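Local structure of putative short-chain dehydrogenase/reductase (5IZ4) at residues V140-R144 with L191-I195; W39-N45 with A66-D72. The protein is a putative short-chain dehydrogenase/reductase that binds a nucleotide, seen here as ADP, and may reduce 3-oxoacyl-[acyl-carrier-protein] substrates with NADPH. All blocks are in the same frame, centred on the assembly; numbering follows the deposited sequence.

Contact 1 and contact 2 belong to the same nucleotide-binding domain but lie apart in it: their centres are about 21 Å apart and their nearest atoms about 8 Å, so the two sets do not meet. Both segments of contact 2 precede those of contact 1 in the chain. Contact 2 pairs strand 40-45 with strand 68-72, which is the outermost strand on its side of the parallel sheet; the C-terminal ends of the pair face the nucleotide site, the side chain of Asn45 lying about 7 Å from the bound ADP. Contact 1 instead joins the last turns of helix 118-146 to the connection between helix 171-191 and strand 195-202, away from the ADP pocket.

Contact 1: V140-R144 with L191-I195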
ATOM      1  N   VAL A 140      16.749  -3.914  23.074  1.00 19.84           N
ATOM      2  CA  VAL A 140      17.192  -4.882  22.059  1.00 20.65           C
ATOM      3  C   VAL A 140      18.149  -5.928  22.619  1.00 25.24           C
ATOM      4  O   VAL A 140      17.964  -7.123  22.314  1.00 19.39           O
ATOM      5  CB  VAL A 140      17.778  -4.132  20.845  1.00 17.34           C
ATOM      6  CG1 VAL A 140      18.787  -5.000  20.107  1.00 18.57           C
ATOM      7  CG2 VAL A 140      16.667  -3.674  19.905  1.00 19.89           C
ATOM      8  N   PRO A 141      19.181  -5.590  23.404  1.00 21.48           N
ATOM      9  CA  PRO A 141      20.067  -6.657  23.908  1.00 20.54           C
ATOM     10  C   PRO A 141      19.327  -7.757  24.655  1.00 22.69           C
ATOM     11  O   PRO A 141      19.537  -8.944  24.373  1.00 25.81           O
ATOM     12  CB  PRO A 141      21.046  -5.893  24.810  1.00 22.57           C
ATOM     13  CG  PRO A 141      21.152  -4.549  24.157  1.00 25.86           C
ATOM     14  CD  PRO A 141      19.739  -4.247  23.675  1.00 21.24           C
ATOM     15  N   LEU A 142      18.435  -7.395  25.584  1.00 21.02           N
ATOM     16  CA  LEU A 142      17.687  -8.416  26.314  1.00 22.13           C
ATOM     17  C   LEU A 142      16.662  -9.112  25.421  1.00 21.15           C
ATOM     18  O   LEU A 142      16.436 -10.322  25.561  1.00 19.47           O
ATOM     19  CB  LEU A 142      17.010  -7.802  27.537  1.00 26.76           C
ATOM     20  CG  LEU A 142      17.878  -7.781  28.794  1.00 33.42           C
ATOM     21  CD1 LEU A 142      17.211  -6.969  29.890  1.00 28.74           C
ATOM     22  CD2 LEU A 142      18.146  -9.204  29.257  1.00 32.49           C
ATOM     23  N   LEU A 143      16.021  -8.372  24.508  1.00 17.11           N
ATOM     24  CA  LEU A 143      15.085  -9.005  23.583  1.00 18.64           C
ATOM     25  C   LEU A 143      15.774 -10.078  22.754  1.00 22.32           C
ATOM     26  O   LEU A 143      15.222 -11.165  22.550  1.00 22.84           O
ATOM     27  CB  LEU A 143      14.451  -7.956  22.666  1.00 19.28           C
ATOM     28  CG  LEU A 143      13.282  -7.180  23.270  1.00 17.17           C
ATOM     29  CD1 LEU A 143      13.048  -5.900  22.487  1.00 17.56           C
ATOM     30  CD2 LEU A 143      12.011  -8.050  23.257  1.00 19.43           C
ATOM     31  N   ARG A 144      16.977  -9.785  22.262  1.00 20.32           N
ATOM     32  CA  ARG A 144      17.689 -10.763  21.448  1.00 22.52           C
ATOM     33  C   ARG A 144      18.137 -11.951  22.290  1.00 23.66           C
ATOM     34  O   ARG A 144      18.055 -13.104  21.848  1.00 27.67           O
ATOM     35  CB  ARG A 144      18.879 -10.091  20.763  1.00 26.92           C
ATOM     36  CG  ARG A 144      19.579 -10.986  19.774  1.00 37.97           C
ATOM     37  CD  ARG A 144      20.756 -10.294  19.121  1.00 40.28           C
ATOM     38  NE  ARG A 144      20.358  -9.222  18.211  1.00 40.41           N
ATOM     39  CZ  ARG A 144      20.667  -7.944  18.389  1.00 41.20           C
ATOM     40  NH1 ARG A 144      21.374  -7.573  19.448  1.00 48.49           N
ATOM     41  NH2 ARG A 144      20.286  -7.038  17.503  1.00 36.67           N
ATOM     42  N   LEU A 191      16.446  -6.335  12.875  1.00 15.86           N
ATOM     43  CA  LEU A 191      16.450  -7.167  14.068  1.00 15.86           C
ATOM     44  C   LEU A 191      16.037  -8.604  13.783  1.00 16.35           C
ATOM     45  O   LEU A 191      16.142  -9.456  14.676  1.00 17.93           O
ATOM     46  CB  LEU A 191      15.542  -6.555  15.145  1.00 15.04           C
ATOM     47  CG  LEU A 191      16.016  -5.177  15.662  1.00 16.66           C
ATOM     48  CD1 LEU A 191      14.980  -4.569  16.600  1.00 15.87           C
ATOM     49  CD2 LEU A 191      17.364  -5.287  16.370  1.00 19.10           C
ATOM     50  N   ALA A 192      15.576  -8.895  12.568  1.00 17.94           N
ATOM     51  CA  ALA A 192      15.384 -10.279  12.173  1.00 17.13           C
ATOM     52  C   ALA A 192      16.711 -11.023  12.298  1.00 17.10           C
ATOM     53  O   ALA A 192      17.772 -10.450  12.045  1.00 20.54           O
ATOM     54  CB  ALA A 192      14.881 -10.365  10.734  1.00 17.48           C
ATOM     55  N   PRO A 193      16.687 -12.316  12.644  1.00 20.22           N
ATOM     56  CA  PRO A 193      15.502 -13.160  12.832  1.00 20.40           C
ATOM     57  C   PRO A 193      15.050 -13.296  14.280  1.00 19.30           C
ATOM     58  O   PRO A 193      14.012 -13.921  14.512  1.00 24.92           O
ATOM     59  CB  PRO A 193      15.977 -14.515  12.306  1.00 18.26           C
ATOM     60  CG  PRO A 193      17.410 -14.547  12.693  1.00 22.61           C
ATOM     61  CD  PRO A 193      17.915 -13.127  12.540  1.00 19.81           C
ATOM     62  N   HIS A 194      15.805 -12.713  15.218  1.00 20.07           N
ATOM     63  CA  HIS A 194      15.579 -12.968  16.639  1.00 18.80           C
ATOM     64  C   HIS A 194      14.426 -12.160  17.210  1.00 19.72           C
ATOM     65  O   HIS A 194      13.807 -12.591  18.186  1.00 19.70           O
ATOM     66  CB  HIS A 194      16.849 -12.681  17.432  1.00 22.75           C
ATOM     67  CG  HIS A 194      18.047 -13.397  16.900  1.00 36.07           C
ATOM     68  ND1 HIS A 194      19.017 -12.769  16.148  1.00 41.84           N
ATOM     69  CD2 HIS A 194      18.413 -14.697  16.979  1.00 41.37           C
ATOM     70  CE1 HIS A 194      19.943 -13.648  15.808  1.00 39.32           C
ATOM     71  NE2 HIS A 194      19.599 -14.825  16.300  1.00 42.49           N
ATOM     72  N   ILE A 195      14.126 -11.002  16.631  1.00 17.25           N
ATOM     73  CA  ILE A 195      13.082 -10.112  17.133  1.00 16.84           C
ATOM     74  C   ILE A 195      12.173  -9.742  15.971  1.00 16.42           C
ATOM     75  O   ILE A 195      12.657  -9.353  14.904  1.00 18.83           O
ATOM     76  CB  ILE A 195      13.668  -8.834  17.768  1.00 20.22           C
ATOM     77  CG1 ILE A 195      14.702  -9.176  18.841  1.00 18.70           C
ATOM     78  CG2 ILE A 195      12.541  -7.976  18.347  1.00 18.78           C
ATOM     79  CD1 ILE A 195      15.595  -7.969  19.250  1.00 16.81           C
TER
HETATM   80  O   HOH W   1      18.556  -9.523  16.041  1.00 34.61           O
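Water 1 is gripped from both sides of the contact. It accepts a bond from Arg144 NE at 2.8 Å and donates one to the carbonyl oxygen of Leu191, its O atom also 2.8 Å away; a longer bond of 3.3 Å joins it to His194 ND1. The water sits in plane at the edge of both the guanidinium and the imidazole, and because those planes stand 88° apart it bridges two nearly perpendicular groups that do not bond each other directly. Arg144 reaches it with an extended start and a bend at chi3 (-69°), which carries the Arg144 side chain across that of Leu191 at about a right angle, NH2 lying 3.6 Å from Leu191 CD2, oblique to the guanidinium plane. Lower on the same side chain, Arg144 CG rests 4.0 Å from His194 CB. On its far side the imidazole is covered over its centre by CG of Pro193, a proline preceded by a cis peptide bond.

Beneath this polar bridge the contact is apolar. Val140 and Leu191 meet tip to tip, Val140 CG2 to Leu191 CD1 at 3.8 Å, while Ile195 pushes its CD1 against Leu143 CB at 3.6 Å. Leu143 and Ile195 both also touch Val155 of strand 153-158, so their packing continues onto the sheet. Leu191 further packs on Phe113 of a neighbouring subunit. Together, the end of helix 171-191, the turn after it and the start of strand 195-202 form a helix-to-strand connection of the Rossmann fold, packed against helix 118-146.

Contact 2: W39-N45 with A66-D72; sequences WSVAIGN and AQTLIFD
Phe71 lies with its ring across Gly44, whose CA stands 3.5 Å from the ring centroid and only 19° off the ring normal, a CH-pi contact over one face. The ring comes back over the neighbouring strand because its CG takes the position between the backbone N and the carbonyl carbon (chi1 65°), and the lack of a side chain on Gly44 permits so close an approach. Phe71 CE2 touches Ala42 CB at 3.9 Å, and Leu69 CD1 reaches that methyl too. Helix 78-92 covers this face, with Val88 on Ala42 and Ala84 on Phe71. On the reverse face Val41 and Thr68 lie side by side, their CG2 methyls 3.8 Å apart, while Ile70 CG2 packs on Asn45 CB; helix 51-63 covers Ile43 and Ile70 there.

The two strands run parallel, their axes 29° apart, and helix 51-63 joins them in a beta-alpha-beta crossover of the Rossmann fold. Five backbone bonds alternate between them: Val41 N and Leu69 N begin the series, Ile43 N to Leu69 O is nearly straight, and Phe71 N and Asn45 N continue it, the last 2.7 Å from Phe71 O.

At the N-terminal end water 2 links Ser40 OG with Gln67 N, from which it accepts a 3.0 Å bond. At the C-terminal end, nearest the ADP, Asn45 ND2 donates to Asp72 OD1 at 3.1 Å, leaving within its own amide plane but meeting the carboxylate from above. Asn45 OD1 is hydrogen-bonded to Thr50 OG1, and ND2 also donates to Asp47 O, which hold the amide's rotation, while Asp72 OD2 forms a salt bridge with Arg51.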
ATOM      1  N   TRP A  39       2.107 -13.619  32.165  1.00 20.77           N
ATOM      2  CA  TRP A  39       3.397 -12.950  32.037  1.00 20.64           C
ATOM      3  C   TRP A  39       3.634 -11.988  33.193  1.00 21.61           C
ATOM      4  O   TRP A  39       2.697 -11.460  33.801  1.00 25.20           O
ATOM      5  CB  TRP A  39       3.488 -12.170  30.722  1.00 18.67           C
ATOM      6  CG  TRP A  39       3.592 -13.026  29.487  1.00 22.73           C
ATOM      7  CD1 TRP A  39       2.940 -14.203  29.241  1.00 21.06           C
ATOM      8  CD2 TRP A  39       4.405 -12.769  28.335  1.00 22.37           C
ATOM      9  NE1 TRP A  39       3.292 -14.689  28.001  1.00 23.51           N
ATOM     10  CE2 TRP A  39       4.189 -13.825  27.425  1.00 21.13           C
ATOM     11  CE3 TRP A  39       5.290 -11.744  27.982  1.00 21.10           C
ATOM     12  CZ2 TRP A  39       4.836 -13.891  26.184  1.00 20.93           C
ATOM     13  CZ3 TRP A  39       5.930 -11.808  26.739  1.00 21.52           C
ATOM     14  CH2 TRP A  39       5.692 -12.874  25.858  1.00 21.82           C
ATOM     15  N   SER A  40       4.909 -11.761  33.493  1.00 22.37           N
ATOM     16  CA  SER A  40       5.297 -10.658  34.355  1.00 21.75           C
ATOM     17  C   SER A  40       5.292  -9.379  33.532  1.00 19.37           C
ATOM     18  O   SER A  40       5.699  -9.377  32.365  1.00 21.22           O
ATOM     19  CB  SER A  40       6.680 -10.905  34.961  1.00 25.31           C
ATOM     20  OG  SER A  40       6.707 -12.118  35.696  1.00 22.84           O
ATOM     21  N   VAL A  41       4.824  -8.284  34.125  1.00 20.58           N
ATOM     22  CA  VAL A  41       4.651  -7.044  33.378  1.00 17.90           C
ATOM     23  C   VAL A  41       5.443  -5.935  34.049  1.00 20.13           C
ATOM     24  O   VAL A  41       5.381  -5.765  35.276  1.00 24.32           O
ATOM     25  CB  VAL A  41       3.164  -6.671  33.221  1.00 18.59           C
ATOM     26  CG1 VAL A  41       2.474  -7.700  32.333  1.00 20.52           C
ATOM     27  CG2 VAL A  41       2.467  -6.599  34.578  1.00 26.26           C
ATOM     28  N   ALA A  42       6.234  -5.221  33.245  1.00 17.39           N
ATOM     29  CA  ALA A  42       6.913  -4.004  33.675  1.00 18.42           C
ATOM     30  C   ALA A  42       6.057  -2.831  33.208  1.00 22.38           C
ATOM     31  O   ALA A  42       5.942  -2.573  32.002  1.00 20.81           O
ATOM     32  CB  ALA A  42       8.330  -3.937  33.111  1.00 20.26           C
ATOM     33  N   ILE A  43       5.436  -2.149  34.163  1.00 18.72           N
ATOM     34  CA  ILE A  43       4.410  -1.148  33.892  1.00 17.32           C
ATOM     35  C   ILE A  43       5.089   0.210  33.778  1.00 24.16           C
ATOM     36  O   ILE A  43       5.585   0.759  34.768  1.00 25.48           O
ATOM     37  CB  ILE A  43       3.338  -1.167  34.989  1.00 20.01           C
ATOM     38  CG1 ILE A  43       2.490  -2.439  34.849  1.00 23.26           C
ATOM     39  CG2 ILE A  43       2.438   0.059  34.922  1.00 21.55           C
ATOM     40  CD1 ILE A  43       1.769  -2.806  36.118  1.00 23.50           C
ATOM     41  N   GLY A  44       5.128   0.750  32.565  1.00 19.60           N
ATOM     42  CA  GLY A  44       5.798   2.016  32.356  1.00 18.67           C
ATOM     43  C   GLY A  44       4.918   3.204  32.651  1.00 22.35           C
ATOM     44  O   GLY A  44       3.965   3.483  31.919  1.00 24.24           O
ATOM     45  N   ASN A  45       5.227   3.897  33.739  1.00 20.56           N
ATOM     46  CA  ASN A  45       4.536   5.111  34.133  1.00 24.32           C
ATOM     47  C   ASN A  45       5.287   6.322  33.594  1.00 22.39           C
ATOM     48  O   ASN A  45       6.516   6.317  33.501  1.00 26.86           O
ATOM     49  CB  ASN A  45       4.442   5.200  35.664  1.00 22.35           C
ATOM     50  CG  ASN A  45       3.754   6.458  36.129  1.00 22.59           C
ATOM     51  OD1 ASN A  45       2.583   6.673  35.839  1.00 25.46           O
ATOM     52  ND2 ASN A  45       4.476   7.296  36.861  1.00 24.50           N
ATOM     53  N   ALA A  66      -0.258 -11.665  37.973  1.00 28.54           N
ATOM     54  CA  ALA A  66       1.059 -11.380  37.417  1.00 25.82           C
ATOM     55  C   ALA A  66       1.994 -10.763  38.447  1.00 26.62           C
ATOM     56  O   ALA A  66       1.585  -9.929  39.261  1.00 27.40           O
ATOM     57  CB  ALA A  66       0.949 -10.421  36.235  1.00 27.41           C
ATOM     58  N   GLN A  67       3.265 -11.160  38.383  1.00 24.31           N
ATOM     59  CA  GLN A  67       4.315 -10.357  38.992  1.00 26.92           C
ATOM     60  C   GLN A  67       4.433  -9.026  38.262  1.00 27.90           C
ATOM     61  O   GLN A  67       4.278  -8.952  37.040  1.00 26.54           O
ATOM     62  CB  GLN A  67       5.648 -11.092  38.949  1.00 28.54           C
ATOM     63  CG  GLN A  67       5.696 -12.343  39.785  1.00 35.33           C
ATOM     64  CD  GLN A  67       7.014 -13.060  39.624  1.00 39.86           C
ATOM     65  OE1 GLN A  67       8.050 -12.587  40.087  1.00 49.30           O
ATOM     66  NE2 GLN A  67       6.987 -14.196  38.933  1.00 37.63           N
ATOM     67  N   THR A  68       4.731  -7.967  39.016  1.00 24.28           N
ATOM     68  CA  THR A  68       4.702  -6.618  38.469  1.00 22.52           C
ATOM     69  C   THR A  68       5.898  -5.821  38.961  1.00 28.01           C
ATOM     70  O   THR A  68       6.509  -6.131  39.989  1.00 29.59           O
ATOM     71  CB  THR A  68       3.429  -5.857  38.870  1.00 25.48           C
ATOM     72  OG1 THR A  68       3.353  -5.777  40.301  1.00 26.04           O
ATOM     73  CG2 THR A  68       2.182  -6.541  38.334  1.00 21.75           C
ATOM     74  N   LEU A  69       6.206  -4.766  38.211  1.00 26.39           N
ATOM     75  CA  LEU A  69       7.013  -3.662  38.713  1.00 30.22           C
ATOM     76  C   LEU A  69       6.577  -2.423  37.952  1.00 28.08           C
ATOM     77  O   LEU A  69       6.134  -2.519  36.810  1.00 28.21           O
ATOM     78  CB  LEU A  69       8.521  -3.917  38.559  1.00 35.26           C
ATOM     79  CG  LEU A  69       9.280  -3.878  37.230  1.00 34.54           C
ATOM     80  CD1 LEU A  69       9.523  -2.455  36.729  1.00 31.17           C
ATOM     81  CD2 LEU A  69      10.611  -4.585  37.423  1.00 37.61           C
ATOM     82  N   ILE A  70       6.684  -1.262  38.589  1.00 24.36           N
ATOM     83  CA  ILE A  70       6.385   0.006  37.933  1.00 21.54           C
ATOM     84  C   ILE A  70       7.694   0.744  37.745  1.00 22.11           C
ATOM     85  O   ILE A  70       8.490   0.856  38.689  1.00 26.62           O
ATOM     86  CB  ILE A  70       5.398   0.865  38.744  1.00 30.37           C
ATOM     87  CG1 ILE A  70       4.061   0.147  38.925  1.00 29.94           C
ATOM     88  CG2 ILE A  70       5.191   2.210  38.066  1.00 34.27           C
ATOM     89  CD1 ILE A  70       3.046   0.978  39.694  1.00 30.19           C
ATOM     90  N   PHE A  71       7.917   1.267  36.544  1.00 21.99           N
ATOM     91  CA  PHE A  71       9.045   2.159  36.326  1.00 25.49           C
ATOM     92  C   PHE A  71       8.553   3.497  35.792  1.00 25.60           C
ATOM     93  O   PHE A  71       7.555   3.567  35.066  1.00 28.52           O
ATOM     94  CB  PHE A  71      10.088   1.531  35.372  1.00 25.06           C
ATOM     95  CG  PHE A  71       9.592   1.297  33.965  1.00 23.21           C
ATOM     96  CD1 PHE A  71       9.691   2.293  32.999  1.00 22.98           C
ATOM     97  CD2 PHE A  71       9.065   0.066  33.595  1.00 23.80           C
ATOM     98  CE1 PHE A  71       9.254   2.070  31.695  1.00 22.65           C
ATOM     99  CE2 PHE A  71       8.625  -0.162  32.296  1.00 25.53           C
ATOM    100  CZ  PHE A  71       8.725   0.839  31.344  1.00 26.69           C
ATOM    101  N   ASP A  72       9.243   4.564  36.191  1.00 24.07           N
ATOM    102  CA  ASP A  72       9.033   5.867  35.580  1.00 23.29           C
ATOM    103  C   ASP A  72       9.992   6.021  34.409  1.00 25.10           C
ATOM    104  O   ASP A  72      11.159   5.627  34.500  1.00 28.32           O
ATOM    105  CB  ASP A  72       9.270   7.007  36.569  1.00 27.17           C
ATOM    106  CG  ASP A  72       8.228   7.084  37.663  1.00 30.79           C
ATOM    107  OD1 ASP A  72       7.269   6.295  37.665  1.00 31.51           O
ATOM    108  OD2 ASP A  72       8.381   7.964  38.534  1.00 34.03           O
TER
HETATM  109  O   HOH W   2       4.229 -13.264  36.399  1.00 28.54           O